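Local coordinates for bifunctional protein PutA (Bdellovibrio bacteriovorus, PDB 5UR2) that probably converts L-proline to L-glutamate in two oxidations, joining an FAD-dependent proline dehydrogenase and an NAD-dependent glutamate-semialdehyde dehydrogenase in one chain, at residues Q891-A896 and I915-E920; R55-L60 and P411-L416. All coordinates share one frame; numbering follows the deposited sequence.

Contact 1. Residues Q891-A896 and I915-E920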
loop_
_atom_site.group_PDB
_atom_site.type_symbol
_atom_site.label_atom_id
_atom_site.label_comp_id
_atom_site.label_asym_id
_atom_site.label_seq_id
_atom_site.Cartn_x
_atom_site.Cartn_y
_atom_site.Cartn_z
ATOM N N GLN B 891 -35.840 -9.829 -4.551
ATOM C CA GLN B 891 -36.497 -8.833 -3.711
ATOM C C GLN B 891 -35.711 -8.593 -2.427
ATOM O O GLN B 891 -35.679 -7.466 -1.914
ATOM C CB GLN B 891 -37.931 -9.263 -3.390
ATOM C CG GLN B 891 -38.746 -8.169 -2.697
ATOM C CD GLN B 891 -40.158 -8.597 -2.336
ATOM O OE1 GLN B 891 -40.449 -9.785 -2.190
ATOM N NE2 GLN B 891 -41.046 -7.623 -2.191
ATOM N N ALA B 892 -35.076 -9.640 -1.893
ATOM C CA ALA B 892 -34.313 -9.490 -0.662
ATOM C C ALA B 892 -33.172 -8.503 -0.852
ATOM O O ALA B 892 -32.929 -7.643 0.003
ATOM C CB ALA B 892 -33.780 -10.849 -0.205
ATOM N N LEU B 893 -32.474 -8.604 -1.980
ATOM C CA LEU B 893 -31.387 -7.682 -2.255
ATOM C C LEU B 893 -31.914 -6.275 -2.512
ATOM O O LEU B 893 -31.361 -5.302 -1.982
ATOM C CB LEU B 893 -30.566 -8.216 -3.432
ATOM C CG LEU B 893 -29.691 -9.395 -2.975
ATOM C CD1 LEU B 893 -29.071 -10.193 -4.131
ATOM C CD2 LEU B 893 -28.618 -8.866 -2.088
ATOM N N ASP B 894 -33.013 -6.154 -3.276
ATOM C CA ASP B 894 -33.616 -4.845 -3.545
ATOM C C ASP B 894 -33.961 -4.130 -2.249
ATOM O O ASP B 894 -33.642 -2.946 -2.072
ATOM C CB ASP B 894 -34.882 -4.988 -4.395
ATOM C CG ASP B 894 -34.601 -5.373 -5.842
ATOM O OD1 ASP B 894 -33.444 -5.245 -6.303
ATOM O OD2 ASP B 894 -35.566 -5.792 -6.524
ATOM N N ILE B 895 -34.628 -4.835 -1.335
ATOM C CA ILE B 895 -34.947 -4.254 -0.038
ATOM C C ILE B 895 -33.675 -3.928 0.730
ATOM O O ILE B 895 -33.547 -2.842 1.313
ATOM C CB ILE B 895 -35.874 -5.191 0.760
ATOM C CG1 ILE B 895 -37.240 -5.256 0.077
ATOM C CG2 ILE B 895 -36.001 -4.723 2.204
ATOM C CD1 ILE B 895 -38.150 -6.301 0.651
ATOM N N ALA B 896 -32.703 -4.845 0.723
ATOM C CA ALA B 896 -31.492 -4.599 1.496
ATOM C C ALA B 896 -30.774 -3.351 1.006
ATOM O O ALA B 896 -30.194 -2.617 1.810
ATOM C CB ALA B 896 -30.565 -5.818 1.445
ATOM N N ILE B 915 -24.811 -16.993 -2.467
ATOM C CA ILE B 915 -23.743 -16.322 -1.732
ATOM C C ILE B 915 -22.953 -15.406 -2.658
ATOM O O ILE B 915 -22.616 -14.273 -2.294
ATOM C CB ILE B 915 -22.836 -17.357 -1.034
ATOM C CG1 ILE B 915 -23.570 -17.996 0.148
ATOM C CG2 ILE B 915 -21.524 -16.707 -0.541
ATOM C CD1 ILE B 915 -22.854 -19.208 0.775
ATOM N N ASN B 916 -22.647 -15.867 -3.871
ATOM C CA ASN B 916 -21.914 -14.997 -4.789
ATOM C C ASN B 916 -22.739 -13.776 -5.197
ATOM O O ASN B 916 -22.197 -12.670 -5.304
ATOM C CB ASN B 916 -21.447 -15.783 -6.012
ATOM C CG ASN B 916 -20.251 -16.671 -5.699
ATOM O OD1 ASN B 916 -19.481 -16.399 -4.765
ATOM N ND2 ASN B 916 -20.083 -17.730 -6.479
ATOM N N ARG B 917 -24.049 -13.945 -5.420
ATOM C CA ARG B 917 -24.885 -12.793 -5.779
ATOM C C ARG B 917 -24.852 -11.724 -4.696
ATOM O O ARG B 917 -24.742 -10.528 -4.997
ATOM C CB ARG B 917 -26.336 -13.217 -6.030
ATOM C CG ARG B 917 -26.588 -13.806 -7.385
ATOM C CD ARG B 917 -28.070 -13.766 -7.695
ATOM N NE ARG B 917 -28.568 -12.390 -7.812
ATOM C CZ ARG B 917 -29.859 -12.074 -7.815
ATOM N NH1 ARG B 917 -30.771 -13.030 -7.700
ATOM N NH2 ARG B 917 -30.243 -10.812 -7.936
ATOM N N VAL B 918 -24.955 -12.139 -3.431
ATOM C CA VAL B 918 -24.904 -11.197 -2.326
ATOM C C VAL B 918 -23.550 -10.501 -2.306
ATOM O O VAL B 918 -23.461 -9.288 -2.073
ATOM C CB VAL B 918 -25.199 -11.918 -0.992
ATOM C CG1 VAL B 918 -24.976 -10.977 0.227
ATOM C CG2 VAL B 918 -26.630 -12.455 -0.978
ATOM N N LYS B 919 -22.472 -11.261 -2.521
ATOM C CA LYS B 919 -21.147 -10.652 -2.562
ATOM C C LYS B 919 -21.063 -9.576 -3.634
ATOM O O LYS B 919 -20.486 -8.511 -3.408
ATOM C CB LYS B 919 -20.079 -11.713 -2.792
ATOM C CG LYS B 919 -19.708 -12.503 -1.548
ATOM C CD LYS B 919 -18.779 -13.628 -1.968
ATOM C CE LYS B 919 -18.353 -14.503 -0.819
ATOM N NZ LYS B 919 -17.681 -15.722 -1.366
ATOM N N GLU B 920 -21.645 -9.828 -4.799
ATOM C CA GLU B 920 -21.522 -8.888 -5.904
ATOM C C GLU B 920 -22.573 -7.789 -5.887
ATOM O O GLU B 920 -22.391 -6.791 -6.584
ATOM C CB GLU B 920 -21.592 -9.619 -7.256
ATOM C CG GLU B 920 -20.391 -10.516 -7.550
#
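Leu893, on helix 889-896, points toward helix 912-921 and splits its two methyl groups between Arg917 and Val918. Its CA lies 7.4 Å from the CA of Val918, and this one leucine supplies all the side-chain contact made from its segment.

The apolar part is slight. Leu893 CD2 meets Val918 CG2 at 4.3 Å, a loose methyl-to-methyl approach. Leu893 also packs on Ile754 of strand 751-755, which places it between the helix pair and the sheet.

The other branch meets a charged group. Leu893 CD1 lies over one face of the Arg917 guanidinium, 3.9 Å from its plane and displaced toward the rim, with NH2 as its nearest atom at 4.0 Å. Leucine and arginine run obliquely to each other. The arginine chain bends at CG-CD (chi3 65°), which swings the guanidinium toward helix 889-896, where its face meets the leucine methyl.

The ionic interactions use the nitrogens of the same group and involve residues flanking the two segments. Arg917 NE forms a salt bridge with Glu921 OE2 on its own helix, and NH1 forms one with Asp890 OD1 on the helix of Leu893. Asp894, also negative, keeps its OD1 6.6 Å from Arg917 NH2, where any influence would be only long-range electrostatics.

Both helices belong to the aldehyde dehydrogenase part of the chain, and helix 912-921 is the connection between the adjacent parallel strands 901-908 and 926-929. The chemistry implies a division of labour within Arg917: NH1 ties the two helices together through Asp890, the bridge from NE to Glu921 stays within helix 912-921, and the flat face takes a methyl of Leu893, so one residue combines ionic and apolar contact.

Contact 2. Residues R55-L60 and P411-L416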
loop_
_atom_site.group_PDB
_atom_site.type_symbol
_atom_site.label_atom_id
_atom_site.label_comp_id
_atom_site.label_asym_id
_atom_site.label_seq_id
_atom_site.Cartn_x
_atom_site.Cartn_y
_atom_site.Cartn_z
ATOM N N ARG B 55 -20.578 -30.213 2.510
ATOM C CA ARG B 55 -21.510 -29.095 2.609
ATOM C C ARG B 55 -22.840 -29.433 1.960
ATOM O O ARG B 55 -23.908 -29.095 2.492
ATOM C CB ARG B 55 -20.914 -27.853 1.949
ATOM C CG ARG B 55 -19.781 -27.229 2.744
ATOM C CD ARG B 55 -19.245 -25.981 2.070
ATOM N NE ARG B 55 -18.347 -25.256 2.965
ATOM C CZ ARG B 55 -17.656 -24.184 2.607
ATOM N NH1 ARG B 55 -17.764 -23.723 1.369
ATOM N NH2 ARG B 55 -16.853 -23.583 3.478
ATOM N N PHE B 56 -22.798 -30.099 0.809
ATOM C CA PHE B 56 -24.037 -30.509 0.163
ATOM C C PHE B 56 -24.830 -31.430 1.075
ATOM O O PHE B 56 -26.030 -31.228 1.294
ATOM C CB PHE B 56 -23.747 -31.219 -1.155
ATOM C CG PHE B 56 -24.985 -31.655 -1.866
ATOM C CD1 PHE B 56 -25.679 -30.761 -2.661
ATOM C CD2 PHE B 56 -25.498 -32.931 -1.694
ATOM C CE1 PHE B 56 -26.835 -31.141 -3.310
ATOM C CE2 PHE B 56 -26.659 -33.314 -2.332
ATOM C CZ PHE B 56 -27.331 -32.420 -3.141
ATOM N N VAL B 57 -24.163 -32.430 1.649
ATOM C CA VAL B 57 -24.845 -33.337 2.566
ATOM C C VAL B 57 -25.440 -32.553 3.723
ATOM O O VAL B 57 -26.565 -32.825 4.160
ATOM C CB VAL B 57 -23.877 -34.436 3.044
ATOM C CG1 VAL B 57 -24.491 -35.261 4.169
ATOM C CG2 VAL B 57 -23.520 -35.332 1.881
ATOM N N ASP B 58 -24.701 -31.555 4.219
ATOM C CA ASP B 58 -25.158 -30.742 5.345
ATOM C C ASP B 58 -26.481 -30.044 5.043
ATOM O O ASP B 58 -27.407 -30.056 5.864
ATOM C CB ASP B 58 -24.089 -29.701 5.692
ATOM C CG ASP B 58 -24.516 -28.762 6.817
ATOM O OD1 ASP B 58 -24.966 -29.278 7.859
ATOM O OD2 ASP B 58 -24.389 -27.520 6.666
ATOM N N VAL B 59 -26.590 -29.430 3.864
ATOM C CA VAL B 59 -27.756 -28.591 3.577
ATOM C C VAL B 59 -28.955 -29.401 3.087
ATOM O O VAL B 59 -30.097 -28.942 3.228
ATOM C CB VAL B 59 -27.392 -27.492 2.557
ATOM C CG1 VAL B 59 -27.062 -28.096 1.207
ATOM C CG2 VAL B 59 -28.506 -26.442 2.445
ATOM N N LEU B 60 -28.731 -30.610 2.562
ATOM C CA LEU B 60 -29.789 -31.370 1.892
ATOM C C LEU B 60 -31.101 -31.472 2.667
ATOM O O LEU B 60 -32.159 -31.212 2.068
ATOM C CB LEU B 60 -29.272 -32.770 1.530
ATOM C CG LEU B 60 -30.280 -33.596 0.732
ATOM C CD1 LEU B 60 -30.640 -32.919 -0.601
ATOM C CD2 LEU B 60 -29.763 -35.003 0.507
ATOM N N PRO B 411 -30.946 -33.086 12.415
ATOM C CA PRO B 411 -29.776 -33.420 13.258
ATOM C C PRO B 411 -29.084 -34.707 12.823
ATOM O O PRO B 411 -27.868 -34.855 13.019
ATOM C CB PRO B 411 -30.364 -33.533 14.674
ATOM C CG PRO B 411 -31.673 -32.779 14.613
ATOM C CD PRO B 411 -32.185 -33.007 13.215
ATOM N N GLY B 412 -29.829 -35.635 12.215
ATOM C CA GLY B 412 -29.229 -36.873 11.741
ATOM C C GLY B 412 -28.264 -36.687 10.586
ATOM O O GLY B 412 -27.268 -37.414 10.480
ATOM N N MET B 413 -28.533 -35.712 9.715
ATOM C CA MET B 413 -27.608 -35.383 8.642
ATOM C C MET B 413 -26.417 -34.584 9.144
ATOM O O MET B 413 -25.359 -34.623 8.510
ATOM C CB MET B 413 -28.326 -34.617 7.533
ATOM C CG MET B 413 -28.121 -35.208 6.147
ATOM S SD MET B 413 -28.714 -36.910 5.982
ATOM C CE MET B 413 -30.369 -36.782 6.669
ATOM N N ALA B 414 -26.564 -33.861 10.259
ATOM C CA ALA B 414 -25.399 -33.264 10.906
ATOM C C ALA B 414 -24.467 -34.343 11.457
ATOM O O ALA B 414 -23.251 -34.300 11.229
ATOM C CB ALA B 414 -25.843 -32.306 12.011
ATOM N N TYR B 415 -25.029 -35.323 12.187
ATOM C CA TYR B 415 -24.237 -36.412 12.762
ATOM C C TYR B 415 -23.502 -37.207 11.685
ATOM O O TYR B 415 -22.324 -37.544 11.852
ATOM C CB TYR B 415 -25.155 -37.311 13.587
ATOM C CG TYR B 415 -24.494 -38.480 14.289
ATOM C CD1 TYR B 415 -23.874 -38.329 15.520
ATOM C CD2 TYR B 415 -24.521 -39.743 13.727
ATOM C CE1 TYR B 415 -23.286 -39.416 16.161
ATOM C CE2 TYR B 415 -23.937 -40.825 14.357
ATOM C CZ TYR B 415 -23.327 -40.660 15.571
ATOM O OH TYR B 415 -22.760 -41.760 16.172
ATOM N N LEU B 416 -24.188 -37.525 10.577
ATOM C CA LEU B 416 -23.554 -38.187 9.441
ATOM C C LEU B 416 -22.358 -37.387 8.918
ATOM O O LEU B 416 -21.398 -37.970 8.391
ATOM C CB LEU B 416 -24.577 -38.397 8.320
ATOM C CG LEU B 416 -24.113 -38.911 6.933
ATOM C CD1 LEU B 416 -23.667 -40.380 6.968
ATOM C CD2 LEU B 416 -25.151 -38.693 5.815
#
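Met413 reaches across from helix 409-423 to the last turn of helix 47-59, where Val57 receives it. Its CB is already close to the opposite backbone, 4.2 Å from Val57 O. The next atom, CG, makes the nearest approach of the contact, 3.5 Å from Val57 O, and also lies 4.1 Å from Val57 CG1. That carbonyl is poorly bonded within its own segment: Leu60 N gives it only a weak, long bond, and the following residue, Pro61, has no N-H to offer, so a methylene can come up against it. A chi1 of -128°, close to eclipsed, puts CG there. Bends at chi2 and chi3 then fold SD and CE away from Val57, and the side chain as a whole also packs on Pro61, Val110 and Ala114.

Val57 crosses the methionine at about a right angle, and its CG1 serves both partners. Besides Met413 CG, this methyl touches Leu416 CD2 at 3.9 Å; Leu416 comes from one turn further along the helix and also rests on Phe117.

The contact is a small buried apolar patch between the N-terminal helical region and helix 409-423, which follows strand 400-406, the last strand of the proline dehydrogenase barrel. Helix 103-115 borders it through Met413 and Leu60, helix 66-76 packs on Phe56 and Leu60, and Tyr415 packs on Tyr403 and Pro405 of strand 400-406.

From the N terminus, helix 47-59 comes first, and contact 2 closes when the chain returns to it at 411-416, some 350 residues later, with the eight barrel strands inside that loop. Contact 1 opens only afterwards and closes a short loop of 18 residues that includes strand 901-908. The two are therefore in series, neither nested nor crossed. The centres of contacts 1 and 2 lie 26 Å apart. The nearest atoms of contacts 1 and 2 are about 7 Å apart. Arg910, within the short loop, pairs with Asp58, linking the N-terminal domain to the aldehyde dehydrogenase part. Both regions also meet the second subunit: Asp58 binds its Arg977 and Lys919 its Glu972, so each borders the dimer interface.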